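Local coordinates for protein pseudoaglycone deacetylase Dbv21 (Actinoplanes teichomyceticus, PDB 3DFI) that probably removes an acetyl group from a glycopeptide pseudoaglycone, as a zinc-binding deacetylase in the biosynthesis of the lipoglycopeptide antibiotic A40926, at residues Arg76-Ala81 / His225-Leu230; Leu83-Ala88 / Lys219-Lys224. One frame throughout, in Å; residues are numbered along the deposited sequence.

Contact 1. Residues Arg76-Ala81 / His225-Leu230; sequences RNEDIA and HYATQL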
loop_
_atom_site.group_PDB
_atom_site.type_symbol
_atom_site.label_atom_id
_atom_site.label_comp_id
_atom_site.label_asym_id
_atom_site.label_seq_id
_atom_site.Cartn_x
_atom_site.Cartn_y
_atom_site.Cartn_z
ATOM N N ARG A 76 6.249 -1.615 12.424
ATOM C CA ARG A 76 4.861 -1.383 12.848
ATOM C C ARG A 76 4.747 -0.019 13.540
ATOM O O ARG A 76 3.757 0.697 13.348
ATOM C CB ARG A 76 4.357 -2.508 13.745
ATOM C CG ARG A 76 3.989 -3.775 12.988
ATOM C CD ARG A 76 3.268 -4.774 13.887
ATOM N NE ARG A 76 4.039 -5.144 15.086
ATOM C CZ ARG A 76 4.918 -6.144 15.132
ATOM N NH1 ARG A 76 5.188 -6.865 14.041
ATOM N NH2 ARG A 76 5.522 -6.432 16.264
ATOM N N ASN A 77 5.771 0.341 14.316
ATOM C CA ASN A 77 5.827 1.665 14.951
ATOM C C ASN A 77 5.954 2.794 13.936
ATOM O O ASN A 77 5.360 3.863 14.101
ATOM C CB ASN A 77 6.973 1.748 15.975
ATOM C CG ASN A 77 6.665 0.999 17.273
ATOM O OD1 ASN A 77 5.536 1.028 17.792
ATOM N ND2 ASN A 77 7.689 0.353 17.825
ATOM N N GLU A 78 6.759 2.571 12.901
ATOM C CA GLU A 78 6.850 3.530 11.800
ATOM C C GLU A 78 5.484 3.751 11.131
ATOM O O GLU A 78 5.088 4.896 10.844
ATOM C CB GLU A 78 7.866 3.055 10.761
ATOM C CG GLU A 78 9.352 3.085 11.253
ATOM C CD GLU A 78 10.321 2.673 10.150
ATOM O OE1 GLU A 78 9.886 2.018 9.156
ATOM O OE2 GLU A 78 11.517 3.033 10.256
ATOM N N ASP A 79 4.791 2.647 10.862
ATOM C CA ASP A 79 3.476 2.667 10.227
ATOM C C ASP A 79 2.464 3.446 11.082
ATOM O O ASP A 79 1.727 4.270 10.563
ATOM C CB ASP A 79 3.007 1.225 9.968
ATOM C CG ASP A 79 1.726 1.155 9.149
ATOM O OD1 ASP A 79 1.705 1.656 8.002
ATOM O OD2 ASP A 79 0.754 0.563 9.648
ATOM N N ILE A 80 2.460 3.212 12.397
ATOM C CA ILE A 80 1.565 3.946 13.311
ATOM C C ILE A 80 1.826 5.472 13.268
ATOM O O ILE A 80 0.882 6.262 13.103
ATOM C CB ILE A 80 1.646 3.361 14.739
ATOM C CG1 ILE A 80 1.057 1.935 14.745
ATOM C CG2 ILE A 80 0.990 4.284 15.795
ATOM C CD1 ILE A 80 1.478 1.047 15.960
ATOM N N ALA A 81 3.092 5.873 13.379
ATOM C CA ALA A 81 3.492 7.294 13.302
ATOM C C ALA A 81 3.022 7.953 11.997
ATOM O O ALA A 81 2.395 9.022 12.015
ATOM C CB ALA A 81 5.019 7.431 13.455
ATOM N N HIS A 225 8.293 8.997 8.147
ATOM C CA HIS A 225 8.253 8.077 9.278
ATOM C C HIS A 225 8.767 6.671 8.981
ATOM O O HIS A 225 9.301 6.017 9.871
ATOM C CB HIS A 225 6.890 8.059 9.953
ATOM C CG HIS A 225 6.685 9.223 10.864
ATOM N ND1 HIS A 225 7.446 9.412 11.999
ATOM C CD2 HIS A 225 5.836 10.276 10.797
ATOM C CE1 HIS A 225 7.067 10.526 12.601
ATOM N NE2 HIS A 225 6.097 11.075 11.889
ATOM N N TYR A 226 8.667 6.236 7.726
ATOM C CA TYR A 226 9.180 4.915 7.339
ATOM C C TYR A 226 10.679 4.982 7.032
ATOM O O TYR A 226 11.103 4.700 5.908
ATOM C CB TYR A 226 8.447 4.390 6.120
ATOM C CG TYR A 226 6.973 4.205 6.305
ATOM C CD1 TYR A 226 6.470 3.094 6.982
ATOM C CD2 TYR A 226 6.068 5.122 5.769
ATOM C CE1 TYR A 226 5.072 2.898 7.146
ATOM C CE2 TYR A 226 4.667 4.934 5.914
ATOM C CZ TYR A 226 4.178 3.821 6.605
ATOM O OH TYR A 226 2.800 3.624 6.749
ATOM N N ALA A 227 11.468 5.281 8.055
ATOM C CA ALA A 227 12.870 5.668 7.885
ATOM C C ALA A 227 13.686 4.463 7.468
ATOM O O ALA A 227 14.730 4.575 6.825
ATOM C CB ALA A 227 13.396 6.194 9.197
ATOM N N THR A 228 13.235 3.311 7.939
ATOM C CA THR A 228 13.827 2.028 7.614
ATOM C C THR A 228 13.824 1.804 6.074
ATOM O O THR A 228 14.868 1.550 5.484
ATOM C CB THR A 228 13.046 0.940 8.415
ATOM O OG1 THR A 228 13.894 -0.153 8.755
ATOM C CG2 THR A 228 11.798 0.510 7.747
ATOM N N GLN A 229 12.650 1.964 5.454
ATOM C CA GLN A 229 12.436 1.796 4.022
ATOM C C GLN A 229 13.021 2.954 3.224
ATOM O O GLN A 229 13.672 2.742 2.188
ATOM C CB GLN A 229 10.937 1.643 3.706
ATOM C CG GLN A 229 10.259 0.441 4.395
ATOM C CD GLN A 229 11.114 -0.819 4.388
ATOM O OE1 GLN A 229 11.692 -1.195 5.416
ATOM N NE2 GLN A 229 11.233 -1.456 3.225
ATOM N N LEU A 230 12.813 4.180 3.701
ATOM C CA LEU A 230 13.437 5.337 3.040
ATOM C C LEU A 230 14.948 5.359 3.102
ATOM O O LEU A 230 15.592 6.103 2.341
ATOM C CB LEU A 230 12.821 6.669 3.486
ATOM C CG LEU A 230 11.570 7.026 2.641
ATOM C CD1 LEU A 230 10.489 5.937 2.657
ATOM C CD2 LEU A 230 10.975 8.361 3.055
#
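Glu78 reaches from helix 71-86 across to the start of helix 227-233, where its OE2 accepts a hydrogen bond from Thr228 N at 2.9 Å. The backbone N-H arrives on the syn side of the carboxylate, 19° out of its plane, with an N-H...O angle of 154°. Glu78 has CG beside its own backbone N and an extended chain beyond, a shape that carries the acid past the peptide of His225; its CG lies 3.2 Å from His225 O. A negative group at the first turn of a helix would be expected to suit the helix dipole. The second tight point is buried: Tyr226 OH donates to Asp79 OD1 over 2.6 Å, meeting the anti side of the acid. Tyr226 and Asp79 run side by side in the same direction, the phenol ring turned 39° from the carboxylate, and Tyr226 CE1 packs 3.5 Å from Asp79 CA. With Asp79 OD2 bonded to His92, both carboxylate oxygens are engaged, which should hold the group's rotation. Toward the partly exposed side Ala81 CB still packs closely over one face of the His225 ring, a CH-pi contact with 3.6 Å to its centroid. The loose side is that of the exposed Ala227, which adds little, its CB 3.8 Å from Glu78 OE2. Tyr226 also sits at the centre of an inverse gamma turn, just ahead of the new helix. Its side chain is about 8 Å from those of His16 and Asp19, which places this turn near, not in, the zinc site of a PIG-L family deacetylase.

Contact 2. Residues Leu83-Ala88 / Lys219-Lys224; sequences LDQLGA and KFQAMK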
loop_
_atom_site.group_PDB
_atom_site.type_symbol
_atom_site.label_atom_id
_atom_site.label_comp_id
_atom_site.label_asym_id
_atom_site.label_seq_id
_atom_site.Cartn_x
_atom_site.Cartn_y
_atom_site.Cartn_z
ATOM N N LEU A 83 0.602 6.833 9.755
ATOM C CA LEU A 83 -0.857 6.857 9.547
ATOM C C LEU A 83 -1.554 7.886 10.454
ATOM O O LEU A 83 -2.472 8.603 10.014
ATOM C CB LEU A 83 -1.445 5.444 9.691
ATOM C CG LEU A 83 -1.026 4.465 8.588
ATOM C CD1 LEU A 83 -1.439 3.036 8.898
ATOM C CD2 LEU A 83 -1.573 4.890 7.235
ATOM N N ASP A 84 -1.118 7.952 11.715
ATOM C CA ASP A 84 -1.516 9.021 12.642
ATOM C C ASP A 84 -1.395 10.438 12.066
ATOM O O ASP A 84 -2.246 11.286 12.344
ATOM C CB ASP A 84 -0.691 8.955 13.933
ATOM C CG ASP A 84 -1.191 7.903 14.897
ATOM O OD1 ASP A 84 -2.114 7.130 14.541
ATOM O OD2 ASP A 84 -0.656 7.837 16.021
ATOM N N GLN A 85 -0.341 10.701 11.291
ATOM C CA GLN A 85 -0.163 12.020 10.660
ATOM C C GLN A 85 -1.186 12.285 9.531
ATOM O O GLN A 85 -1.515 13.445 9.234
ATOM C CB GLN A 85 1.285 12.224 10.166
ATOM C CG GLN A 85 1.815 13.720 10.244
ATOM C CD GLN A 85 1.371 14.592 9.046
ATOM O OE1 GLN A 85 1.089 14.073 7.957
ATOM N NE2 GLN A 85 1.325 15.913 9.245
ATOM N N LEU A 86 -1.694 11.211 8.920
ATOM C CA LEU A 86 -2.714 11.329 7.879
ATOM C C LEU A 86 -4.138 11.296 8.442
ATOM O O LEU A 86 -5.123 11.451 7.694
ATOM C CB LEU A 86 -2.552 10.214 6.849
ATOM C CG LEU A 86 -1.263 10.098 6.033
ATOM C CD1 LEU A 86 -1.415 8.947 5.053
ATOM C CD2 LEU A 86 -0.946 11.406 5.299
ATOM N N GLY A 87 -4.224 11.092 9.756
ATOM C CA GLY A 87 -5.473 10.872 10.460
ATOM C C GLY A 87 -6.149 9.554 10.124
ATOM O O GLY A 87 -7.358 9.446 10.235
ATOM N N ALA A 88 -5.380 8.556 9.699
ATOM C CA ALA A 88 -5.941 7.261 9.303
ATOM C C ALA A 88 -5.764 6.240 10.418
ATOM O O ALA A 88 -4.747 6.257 11.115
ATOM C CB ALA A 88 -5.274 6.767 8.039
ATOM N N LYS A 219 1.082 13.897 3.059
ATOM C CA LYS A 219 1.651 12.653 2.506
ATOM C C LYS A 219 3.188 12.595 2.715
ATOM O O LYS A 219 3.710 11.593 3.202
ATOM C CB LYS A 219 1.341 12.535 1.016
ATOM C CG LYS A 219 1.922 11.280 0.374
ATOM C CD LYS A 219 1.805 11.271 -1.161
ATOM C CE LYS A 219 2.317 9.940 -1.699
ATOM N NZ LYS A 219 1.884 9.618 -3.100
ATOM N N PHE A 220 3.893 13.649 2.302
ATOM C CA PHE A 220 5.353 13.649 2.293
ATOM C C PHE A 220 5.888 13.575 3.737
ATOM O O PHE A 220 6.853 12.861 4.025
ATOM C CB PHE A 220 5.899 14.873 1.534
ATOM C CG PHE A 220 5.817 14.771 0.006
ATOM C CD1 PHE A 220 6.514 15.684 -0.798
ATOM C CD2 PHE A 220 5.069 13.794 -0.623
ATOM C CE1 PHE A 220 6.449 15.612 -2.194
ATOM C CE2 PHE A 220 4.983 13.718 -2.032
ATOM C CZ PHE A 220 5.665 14.613 -2.809
ATOM N N GLN A 221 5.214 14.265 4.649
ATOM C CA GLN A 221 5.572 14.217 6.065
ATOM C C GLN A 221 5.367 12.825 6.659
ATOM O O GLN A 221 6.226 12.316 7.369
ATOM C CB GLN A 221 4.810 15.299 6.853
ATOM C CG GLN A 221 5.283 15.481 8.294
ATOM C CD GLN A 221 6.688 16.079 8.413
ATOM O OE1 GLN A 221 7.084 16.957 7.636
ATOM N NE2 GLN A 221 7.437 15.615 9.415
ATOM N N ALA A 222 4.237 12.205 6.340
ATOM C CA ALA A 222 3.967 10.831 6.728
ATOM C C ALA A 222 5.027 9.845 6.209
ATOM O O ALA A 222 5.445 8.952 6.955
ATOM C CB ALA A 222 2.553 10.412 6.269
ATOM N N MET A 223 5.450 10.004 4.946
ATOM C CA MET A 223 6.485 9.141 4.346
ATOM C C MET A 223 7.823 9.122 5.108
ATOM O O MET A 223 8.505 8.095 5.145
ATOM C CB MET A 223 6.757 9.535 2.895
ATOM C CG MET A 223 5.652 9.145 1.907
ATOM S SD MET A 223 5.919 9.938 0.315
ATOM C CE MET A 223 7.567 9.326 -0.040
ATOM N N LYS A 224 8.189 10.265 5.695
ATOM C CA LYS A 224 9.418 10.401 6.491
ATOM C C LYS A 224 9.464 9.420 7.661
ATOM O O LYS A 224 10.547 9.026 8.096
ATOM C CB LYS A 224 9.576 11.829 7.012
ATOM C CG LYS A 224 9.767 12.860 5.917
ATOM C CD LYS A 224 9.848 14.268 6.483
ATOM C CE LYS A 224 9.817 15.305 5.365
ATOM N NZ LYS A 224 10.105 16.673 5.880
#
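Ala222, Gln85 and Leu86 bury the most surface where the last turn of helix 71-86 meets helix 213-223. The backbones come close, Gln85 CA and Ala222 CA being 5.8 Å apart, which the small methyl of Ala222 allows. That methyl points at the opposite helix and rests against the branch end of Leu86: Ala222 CB is 3.8 Å from Leu86 CD2. Leu86 CG stands beside its own backbone N (chi1 -61°), a setting that swings the isobutyl group across to helix 213-223 although its CB does not aim there. Leu86 CD2 also lies 3.9 Å from Lys219 N, so it sits against the backbone one turn before Ala222. Leu86 also touches Ala29 of helix 19-33, so three helices share it. Gln85 covers the outer border of the patch. Its chain bends at chi2 and crosses that of Gln221 at about a right angle, their amide planes 63° apart; Gln85 CD and Gln221 CB are 4.1 Å apart, a loose van der Waals touch at the surface. A polar link comes from the adjacent Arg218, whose NH1 is hydrogen-bonded to Gln85 O; the amine of Lys219 instead forms a salt bridge with Glu259. Beyond Leu86 the chain leaves the helix through Gly87, whose positive phi of 68°, with Ala88 N bonded to Leu83 O at 2.9 Å and a weak bond from Gly87 N to Asp84 O, makes a Schellman motif at the helix C terminus.

In the fold
From the N terminus, helix 71-86 supplies the first side of both contacts: residues 76-81 for contact 1, then 83-88 for contact 2, before the chain enters edge strand 89-92. It next passes through the remaining parallel strands of the mixed sheet and strand 201-210 on the far edge. Helix 213-223 then returns to close contact 2, and the turn at His225-Tyr226 and the start of helix 227-233 close contact 1, so contact 2 is nested within the loop of contact 1. Their centres are 10 Å apart, and Leu230 CD2 packs 3.2 Å from Met223 O between them. Together they tie two consecutive late helices and the turn between them to one early helix.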